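Local atomic coordinates of putative S-adenosylmethionine-dependent methyltransferase (Bacteroides thetaiotaomicron, PDB entry 1WYZ), a protein that is a putative S-adenosylmethionine-dependent methyltransferase of the RsmI-like family and probably transfers methyl groups to a substrate that remains to be established. Residues Glu38-Ala43 / Leu59-Leu64; Glu71-Tyr76 / Val105-Arg110; Lys78-Gly83 / Gln111-Ile116. All coordinates share one frame; numbering follows the deposited sequence.

Contact 1: Glu38-Ala43 / Leu59-Leu64; sequences EDVRSA and LTFYPL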
loop_
_atom_site.group_PDB
_atom_site.type_symbol
_atom_site.label_atom_id
_atom_site.label_comp_id
_atom_site.label_asym_id
_atom_site.label_seq_id
_atom_site.Cartn_x
_atom_site.Cartn_y
_atom_site.Cartn_z
ATOM N N GLU A 38 -6.849 0.125 18.669
ATOM C CA GLU A 38 -5.655 0.646 19.325
ATOM C C GLU A 38 -6.021 1.772 20.279
ATOM O O GLU A 38 -5.173 2.251 21.024
ATOM C CB GLU A 38 -4.664 1.161 18.282
ATOM C CG GLU A 38 -4.095 0.068 17.399
ATOM C CD GLU A 38 -3.337 0.617 16.211
ATOM O OE1 GLU A 38 -2.384 1.396 16.423
ATOM O OE2 GLU A 38 -3.696 0.265 15.066
ATOM N N ASP A 39 -7.283 2.192 20.241
ATOM C CA ASP A 39 -7.787 3.250 21.113
ATOM C C ASP A 39 -9.281 3.473 20.913
ATOM O O ASP A 39 -9.724 3.929 19.857
ATOM C CB ASP A 39 -7.046 4.564 20.874
ATOM C CG ASP A 39 -7.563 5.684 21.755
ATOM O OD1 ASP A 39 -7.627 5.492 22.988
ATOM O OD2 ASP A 39 -7.907 6.753 21.214
ATOM N N VAL A 40 -10.054 3.153 21.942
ATOM C CA VAL A 40 -11.500 3.291 21.889
ATOM C C VAL A 40 -11.945 4.727 21.627
ATOM O O VAL A 40 -12.977 4.952 21.000
ATOM C CB VAL A 40 -12.149 2.784 23.196
ATOM C CG1 VAL A 40 -11.753 3.686 24.360
ATOM C CG2 VAL A 40 -13.658 2.721 23.039
ATOM N N ARG A 41 -11.174 5.699 22.100
ATOM C CA ARG A 41 -11.543 7.088 21.880
ATOM C C ARG A 41 -11.637 7.375 20.386
ATOM O O ARG A 41 -12.733 7.576 19.855
ATOM C CB ARG A 41 -10.530 8.033 22.538
ATOM C CG ARG A 41 -10.540 7.978 24.059
ATOM C CD ARG A 41 -10.289 9.355 24.679
ATOM N NE ARG A 41 -11.408 10.281 24.478
ATOM C CZ ARG A 41 -12.613 10.147 25.034
ATOM N NH1 ARG A 41 -12.871 9.123 25.837
ATOM N NH2 ARG A 41 -13.562 11.043 24.786
ATOM N N SER A 42 -10.489 7.387 19.713
ATOM C CA SER A 42 -10.432 7.646 18.273
ATOM C C SER A 42 -11.347 6.710 17.487
ATOM O O SER A 42 -12.029 7.132 16.549
ATOM C CB SER A 42 -8.996 7.485 17.767
ATOM O OG SER A 42 -8.943 7.565 16.350
ATOM N N ALA A 43 -11.352 5.438 17.881
ATOM C CA ALA A 43 -12.172 4.428 17.221
ATOM C C ALA A 43 -13.657 4.753 17.332
ATOM O O ALA A 43 -14.369 4.803 16.327
ATOM C CB ALA A 43 -11.886 3.044 17.817
ATOM N N LEU A 59 -20.761 -1.275 23.183
ATOM C CA LEU A 59 -19.471 -1.271 23.870
ATOM C C LEU A 59 -18.852 -2.646 24.051
ATOM O O LEU A 59 -18.992 -3.280 25.097
ATOM C CB LEU A 59 -19.606 -0.584 25.234
ATOM C CG LEU A 59 -18.414 -0.580 26.199
ATOM C CD1 LEU A 59 -17.147 -0.114 25.497
ATOM C CD2 LEU A 59 -18.742 0.332 27.376
ATOM N N THR A 60 -18.162 -3.092 23.010
ATOM C CA THR A 60 -17.479 -4.373 23.006
ATOM C C THR A 60 -16.109 -4.116 22.398
ATOM O O THR A 60 -15.420 -5.036 21.958
ATOM C CB THR A 60 -18.237 -5.412 22.158
ATOM O OG1 THR A 60 -18.602 -4.825 20.905
ATOM C CG2 THR A 60 -19.489 -5.881 22.881
ATOM N N PHE A 61 -15.727 -2.843 22.367
ATOM C CA PHE A 61 -14.438 -2.451 21.826
ATOM C C PHE A 61 -13.341 -3.055 22.696
ATOM O O PHE A 61 -13.249 -2.754 23.884
ATOM C CB PHE A 61 -14.288 -0.929 21.834
ATOM C CG PHE A 61 -15.423 -0.188 21.172
ATOM C CD1 PHE A 61 -16.663 -0.063 21.803
ATOM C CD2 PHE A 61 -15.241 0.419 19.929
ATOM C CE1 PHE A 61 -17.708 0.665 21.206
ATOM C CE2 PHE A 61 -16.275 1.149 19.320
ATOM C CZ PHE A 61 -17.509 1.270 19.964
ATOM N N TYR A 62 -12.515 -3.909 22.106
ATOM C CA TYR A 62 -11.422 -4.542 22.838
ATOM C C TYR A 62 -10.120 -3.783 22.575
ATOM O O TYR A 62 -9.671 -3.685 21.428
ATOM C CB TYR A 62 -11.253 -6.005 22.398
ATOM C CG TYR A 62 -12.457 -6.878 22.676
ATOM C CD1 TYR A 62 -12.851 -7.173 23.984
ATOM C CD2 TYR A 62 -13.214 -7.402 21.631
ATOM C CE1 TYR A 62 -13.979 -7.973 24.243
ATOM C CE2 TYR A 62 -14.344 -8.203 21.877
ATOM C CZ TYR A 62 -14.720 -8.480 23.181
ATOM O OH TYR A 62 -15.843 -9.246 23.405
ATOM N N PRO A 63 -9.508 -3.217 23.633
ATOM C CA PRO A 63 -8.252 -2.467 23.524
ATOM C C PRO A 63 -7.093 -3.386 23.150
ATOM O O PRO A 63 -6.964 -4.484 23.700
ATOM C CB PRO A 63 -8.089 -1.868 24.919
ATOM C CG PRO A 63 -9.495 -1.681 25.370
ATOM C CD PRO A 63 -10.124 -2.996 24.952
ATOM N N LEU A 64 -6.251 -2.927 22.224
ATOM C CA LEU A 64 -5.113 -3.713 21.745
ATOM C C LEU A 64 -3.816 -2.889 21.735
ATOM O O LEU A 64 -3.826 -1.712 21.373
ATOM C CB LEU A 64 -5.428 -4.209 20.330
ATOM C CG LEU A 64 -4.822 -5.501 19.782
ATOM C CD1 LEU A 64 -3.325 -5.363 19.585
ATOM C CD2 LEU A 64 -5.146 -6.626 20.736
#
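Val40, on the first turn of helix 40-50, meets Phe61 just ahead of strand 62-63, and this pair is the tight part of the contact. The touching atom is the methyl CG2 of Val40, which sits 3.9 Å from Phe61 CG and equally close to Phe61 CB, so it presses on the root of the aromatic side chain. The two side chains cross at about a right angle, and the methyl comes to the ring obliquely. With CG2 trans to the valine N (chi1 66° for CG1), this branch is the one that reaches the phenylalanine. At the other end the fit depends on backbone: Glu38 CA lies 3.6 Å from Leu64 O, while the glutamate side chain leaves in another direction and hydrogen-bonds through OE2 to Ser90 OG.

The solvent side is looser. Leu59 is exposed and poorly ordered, and Pro63 lies exposed beside the contact, whereas Val40 and Glu38 are only partly exposed. On the helix side, Asp39 is the N-cap: its OD2 accepts from Ser42 N at 3.1 Å with an almost straight N-H...O angle of 177°, although the donor stands 50° out of the carboxylate plane. That bond caps an amide N-H of the first turn.

The arrangement belongs to a beta-alpha-beta unit made of strand 34-37, helix 40-50 and strand 62-63. Tyr62 and Leu64 bond through their backbones to strand 34-37, Phe61 also lies on Leu47 of the helix, and Leu64 packs on Ile73 of helix 70-81 and on Val104 of helix 100-110, so the edge strand is bordered by helices on both faces of the parallel sheet.

Contact 2: Glu71-Tyr76 / Val105-Arg110; sequences EDISGY and VAIAQR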
loop_
_atom_site.group_PDB
_atom_site.type_symbol
_atom_site.label_atom_id
_atom_site.label_comp_id
_atom_site.label_asym_id
_atom_site.label_seq_id
_atom_site.Cartn_x
_atom_site.Cartn_y
_atom_site.Cartn_z
ATOM N N GLU A 71 -2.683 -14.462 24.241
ATOM C CA GLU A 71 -3.731 -15.210 24.926
ATOM C C GLU A 71 -4.995 -14.349 24.989
ATOM O O GLU A 71 -6.088 -14.806 24.651
ATOM C CB GLU A 71 -3.273 -15.572 26.344
ATOM C CG GLU A 71 -4.388 -16.010 27.296
ATOM C CD GLU A 71 -5.113 -17.264 26.840
ATOM O OE1 GLU A 71 -5.799 -17.215 25.796
ATOM O OE2 GLU A 71 -4.997 -18.300 27.528
ATOM N N ASP A 72 -4.833 -13.100 25.422
ATOM C CA ASP A 72 -5.953 -12.172 25.521
ATOM C C ASP A 72 -6.526 -11.897 24.136
ATOM O O ASP A 72 -7.744 -11.839 23.965
ATOM C CB ASP A 72 -5.505 -10.863 26.172
ATOM C CG ASP A 72 -4.858 -11.078 27.524
ATOM O OD1 ASP A 72 -5.438 -11.818 28.355
ATOM O OD2 ASP A 72 -3.774 -10.503 27.769
ATOM N N ILE A 73 -5.645 -11.726 23.151
ATOM C CA ILE A 73 -6.074 -11.477 21.775
ATOM C C ILE A 73 -7.037 -12.586 21.370
ATOM O O ILE A 73 -8.095 -12.329 20.785
ATOM C CB ILE A 73 -4.879 -11.500 20.795
ATOM C CG1 ILE A 73 -3.969 -10.301 21.041
ATOM C CG2 ILE A 73 -5.370 -11.476 19.350
ATOM C CD1 ILE A 73 -4.336 -9.370 22.167
ATOM N N SER A 74 -6.658 -13.821 21.689
ATOM C CA SER A 74 -7.476 -14.986 21.371
ATOM C C SER A 74 -8.874 -14.814 21.957
ATOM O O SER A 74 -9.877 -15.116 21.301
ATOM C CB SER A 74 -6.832 -16.249 21.940
ATOM O OG SER A 74 -7.535 -17.400 21.523
ATOM N N GLY A 75 -8.925 -14.330 23.199
ATOM C CA GLY A 75 -10.193 -14.106 23.869
ATOM C C GLY A 75 -10.982 -13.058 23.121
ATOM O O GLY A 75 -12.199 -13.145 23.001
ATOM N N TYR A 76 -10.281 -12.058 22.608
ATOM C CA TYR A 76 -10.938 -10.999 21.858
ATOM C C TYR A 76 -11.584 -11.531 20.579
ATOM O O TYR A 76 -12.587 -10.988 20.113
ATOM C CB TYR A 76 -9.940 -9.910 21.473
ATOM C CG TYR A 76 -9.330 -9.164 22.630
ATOM C CD1 TYR A 76 -10.021 -8.998 23.830
ATOM C CD2 TYR A 76 -8.080 -8.565 22.502
ATOM C CE1 TYR A 76 -9.474 -8.249 24.872
ATOM C CE2 TYR A 76 -7.530 -7.816 23.531
ATOM C CZ TYR A 76 -8.228 -7.661 24.712
ATOM O OH TYR A 76 -7.671 -6.921 25.730
ATOM N N VAL A 105 -4.076 -10.040 13.535
ATOM C CA VAL A 105 -4.224 -10.817 12.319
ATOM C C VAL A 105 -3.388 -12.080 12.469
ATOM O O VAL A 105 -3.820 -13.167 12.087
ATOM C CB VAL A 105 -3.753 -10.006 11.096
ATOM C CG1 VAL A 105 -3.765 -10.883 9.834
ATOM C CG2 VAL A 105 -4.652 -8.762 10.933
ATOM N N ALA A 106 -2.198 -11.932 13.047
ATOM C CA ALA A 106 -1.298 -13.060 13.254
ATOM C C ALA A 106 -1.972 -14.136 14.117
ATOM O O ALA A 106 -1.925 -15.322 13.797
ATOM C CB ALA A 106 0.018 -12.582 13.901
ATOM N N ILE A 107 -2.599 -13.727 15.209
ATOM C CA ILE A 107 -3.281 -14.695 16.052
ATOM C C ILE A 107 -4.458 -15.284 15.263
ATOM O O ILE A 107 -4.681 -16.500 15.283
ATOM C CB ILE A 107 -3.822 -14.048 17.354
ATOM C CG1 ILE A 107 -2.672 -13.569 18.232
ATOM C CG2 ILE A 107 -4.694 -15.041 18.091
ATOM C CD1 ILE A 107 -2.875 -13.507 19.685
ATOM N N ALA A 108 -5.194 -14.420 14.560
ATOM C CA ALA A 108 -6.352 -14.862 13.780
ATOM C C ALA A 108 -6.006 -15.854 12.667
ATOM O O ALA A 108 -6.758 -16.796 12.438
ATOM C CB ALA A 108 -7.104 -13.664 13.194
ATOM N N GLN A 109 -4.877 -15.641 11.986
ATOM C CA GLN A 109 -4.436 -16.538 10.914
ATOM C C GLN A 109 -4.080 -17.873 11.533
ATOM O O GLN A 109 -4.355 -18.928 10.960
ATOM C CB GLN A 109 -3.200 -15.979 10.186
ATOM C CG GLN A 109 -3.506 -14.902 9.136
ATOM C CD GLN A 109 -4.289 -15.438 7.935
ATOM O OE1 GLN A 109 -4.561 -14.704 6.982
ATOM N NE2 GLN A 109 -4.660 -16.713 7.983
ATOM N N ARG A 110 -3.476 -17.803 12.715
ATOM C CA ARG A 110 -3.062 -18.983 13.461
ATOM C C ARG A 110 -4.268 -19.857 13.797
ATOM O O ARG A 110 -4.166 -21.087 13.831
ATOM C CB ARG A 110 -2.346 -18.550 14.742
ATOM C CG ARG A 110 -1.540 -19.637 15.426
ATOM C CD ARG A 110 -0.715 -19.027 16.543
ATOM N NE ARG A 110 0.186 -19.979 17.186
ATOM C CZ ARG A 110 0.871 -19.713 18.293
ATOM N NH1 ARG A 110 0.752 -18.524 18.875
ATOM N NH2 ARG A 110 1.675 -20.628 18.818
#
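A helix-helix packing between 70-81 and 100-110, on one side of the parallel sheet in the N-terminal half of the chain, brings Ile73 against Ile107. The methyl CG2 of Ile73 does much of the touching: it lies 3.6 Å from Ile107 CG1, as far from Ile107 CB, and 3.8 Å from Ile107 CG2. The two side chains cross at about a right angle. Ile107 has CG1 opposite its carbonyl carbon (chi1 -65°), which carries that branch across to the first helix; the modelled position of its CD1 is doubtful, being too close to Ile73 for carbon atoms. Beyond this pair, Ile107 CG2 approaches the backbone at Ser74 N, 4.3 Å away.

Around the pair, Ile107 also rests on Pro70 and Leu77, and Ile73 continues to Leu64, while Val105 and Gln109 pack on Ala130 and Ile208 of the second subunit. Just beyond, Ser74 OG makes a weak hydrogen bond with Gln111 NE2. Branched aliphatic groups meeting in this way offer neither donors nor acceptors, so the isoleucine pair itself makes an apolar, non-directional contact.

Contact 3: Lys78-Gly83 / Gln111-Ile116; sequences KPLAGG and QKLKVI
Where Leu80 meets Leu113 no aromatic ring takes part, and neither face nor edge of any ring is involved; the flat side-chain group of the second segment is the carboxamide of Gln111, which makes no contact with 78-83 and whose NE2 is weakly hydrogen-bonded to Ser74 OG. The contact joins the last turn of helix 70-81 to the connection between helix 100-110 and strand 115-117, in the alpha/beta domain built on the parallel sheet. The two leucines reach toward each other tip to tip: Leu80 CD2 lies 3.5 Å from Leu113 CD1 and 3.9 Å from Leu113 CB, and Leu80 CG stands 3.8 Å from the same CD1. Leu80 carries CG trans to its own N (chi1 176°), an extension that brings CD2 across to Leu113. Replacing Leu80 by alanine would probably leave Leu113 CD1 without its main partner across the contact and open a gap next to Leu5 and Met86, on which the leucine also packs.

Both helices end in Schellman motifs here. Gly83 closes the first with positive phi (110°), a backbone at which a CB would press on the preceding carbonyl; Gly83 N bonds to Leu80 O at 3.0 Å. Lys112 is the C-prime residue of the second, with Leu113 N bonded back to Ala108 O, which turns the chain so that Leu113 faces the first helix. At the exposed margin, Leu113 CD2 reaches over the backbone to within 4.2 Å of Ala81 CA.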
loop_
_atom_site.group_PDB
_atom_site.type_symbol
_atom_site.label_atom_id
_atom_site.label_comp_id
_atom_site.label_asym_id
_atom_site.label_seq_id
_atom_site.Cartn_x
_atom_site.Cartn_y
_atom_site.Cartn_z
ATOM N N LYS A 78 -12.974 -14.476 20.220
ATOM C CA LYS A 78 -14.074 -15.384 20.539
ATOM C C LYS A 78 -15.372 -15.099 19.793
ATOM O O LYS A 78 -16.046 -16.024 19.339
ATOM C CB LYS A 78 -14.332 -15.398 22.050
ATOM C CG LYS A 78 -13.202 -15.996 22.843
ATOM C CD LYS A 78 -13.555 -16.166 24.306
ATOM C CE LYS A 78 -12.394 -16.821 25.047
ATOM N NZ LYS A 78 -12.679 -17.068 26.482
ATOM N N PRO A 79 -15.756 -13.821 19.679
ATOM C CA PRO A 79 -17.000 -13.575 18.950
ATOM C C PRO A 79 -16.865 -14.067 17.506
ATOM O O PRO A 79 -17.779 -14.703 16.966
ATOM C CB PRO A 79 -17.157 -12.067 19.054
ATOM C CG PRO A 79 -16.630 -11.800 20.436
ATOM C CD PRO A 79 -15.354 -12.627 20.444
ATOM N N LEU A 80 -15.717 -13.781 16.893
ATOM C CA LEU A 80 -15.467 -14.211 15.519
ATOM C C LEU A 80 -15.510 -15.739 15.442
ATOM O O LEU A 80 -16.092 -16.319 14.517
ATOM C CB LEU A 80 -14.104 -13.704 15.031
ATOM C CG LEU A 80 -13.728 -14.184 13.627
ATOM C CD1 LEU A 80 -14.910 -13.994 12.695
ATOM C CD2 LEU A 80 -12.520 -13.430 13.128
ATOM N N ALA A 81 -14.883 -16.380 16.420
ATOM C CA ALA A 81 -14.870 -17.827 16.499
ATOM C C ALA A 81 -16.326 -18.309 16.600
ATOM O O ALA A 81 -16.662 -19.417 16.168
ATOM C CB ALA A 81 -14.084 -18.263 17.725
ATOM N N GLY A 82 -17.184 -17.455 17.156
ATOM C CA GLY A 82 -18.588 -17.800 17.321
ATOM C C GLY A 82 -19.489 -17.587 16.113
ATOM O O GLY A 82 -20.653 -17.999 16.129
ATOM N N GLY A 83 -18.972 -16.931 15.072
ATOM C CA GLY A 83 -19.770 -16.702 13.883
ATOM C C GLY A 83 -20.166 -15.257 13.657
ATOM O O GLY A 83 -20.923 -14.957 12.730
ATOM N N GLN A 111 -5.410 -19.219 14.049
ATOM C CA GLN A 111 -6.626 -19.955 14.362
ATOM C C GLN A 111 -7.430 -20.179 13.093
ATOM O O GLN A 111 -8.598 -20.557 13.136
ATOM C CB GLN A 111 -7.448 -19.197 15.398
ATOM C CG GLN A 111 -6.684 -19.009 16.696
ATOM C CD GLN A 111 -7.541 -18.445 17.806
ATOM O OE1 GLN A 111 -8.189 -17.420 17.640
ATOM N NE2 GLN A 111 -7.546 -19.115 18.949
ATOM N N LYS A 112 -6.781 -19.935 11.960
ATOM C CA LYS A 112 -7.389 -20.113 10.649
ATOM C C LYS A 112 -8.737 -19.404 10.501
ATOM O O LYS A 112 -9.642 -19.900 9.836
ATOM C CB LYS A 112 -7.525 -21.607 10.350
ATOM C CG LYS A 112 -8.035 -21.942 8.968
ATOM C CD LYS A 112 -8.544 -23.381 8.918
ATOM C CE LYS A 112 -9.302 -23.666 7.624
ATOM N NZ LYS A 112 -10.525 -22.817 7.477
ATOM N N LEU A 113 -8.872 -18.240 11.133
ATOM C CA LEU A 113 -10.100 -17.454 11.012
ATOM C C LEU A 113 -9.969 -16.649 9.724
ATOM O O LEU A 113 -8.848 -16.305 9.315
ATOM C CB LEU A 113 -10.256 -16.477 12.178
ATOM C CG LEU A 113 -10.421 -17.017 13.595
ATOM C CD1 LEU A 113 -10.421 -15.827 14.574
ATOM C CD2 LEU A 113 -11.701 -17.859 13.700
ATOM N N LYS A 114 -11.106 -16.343 9.097
ATOM C CA LYS A 114 -11.123 -15.566 7.854
ATOM C C LYS A 114 -10.777 -14.097 8.092
ATOM O O LYS A 114 -11.354 -13.431 8.954
ATOM C CB LYS A 114 -12.501 -15.653 7.180
ATOM C CG LYS A 114 -12.647 -14.804 5.928
ATOM C CD LYS A 114 -11.643 -15.224 4.893
ATOM C CE LYS A 114 -11.976 -14.640 3.544
ATOM N NZ LYS A 114 -13.325 -15.081 3.103
ATOM N N VAL A 115 -9.836 -13.604 7.299
ATOM C CA VAL A 115 -9.379 -12.228 7.395
ATOM C C VAL A 115 -9.601 -11.549 6.043
ATOM O O VAL A 115 -9.338 -12.133 4.984
ATOM C CB VAL A 115 -7.866 -12.179 7.740
ATOM C CG1 VAL A 115 -7.392 -10.736 7.897
ATOM C CG2 VAL A 115 -7.614 -12.967 8.997
ATOM N N ILE A 116 -10.101 -10.320 6.078
ATOM C CA ILE A 116 -10.333 -9.590 4.850
ATOM C C ILE A 116 -10.036 -8.102 5.031
ATOM O O ILE A 116 -10.669 -7.410 5.827
ATOM C CB ILE A 116 -11.776 -9.857 4.336
ATOM C CG1 ILE A 116 -12.206 -8.772 3.356
ATOM C CG2 ILE A 116 -12.718 -10.016 5.501
ATOM C CD1 ILE A 116 -13.454 -9.098 2.540
#

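The three contacts lie on the same side of the chain's centre, in the domain with the parallel sheet. Contact 1 closes along the chain before the other two open, whereas contacts 2 and 3 interleave, both using helix 70-81 in their first segments. Centres of contacts 2 and 3 are about 9 Å apart; contact 1 is about 16 Å from contact 2 and 18 Å from contact 3. Strands 62-63 and 115-117, reached by contacts 1 and 3, are the two outermost strands of the sheet; helix 70-81 packs on Tyr62 and Leu64 at one margin and on Leu113 near the other. Contacts 2 and 3 also border the second subunit, linking this helical layer to the dimer.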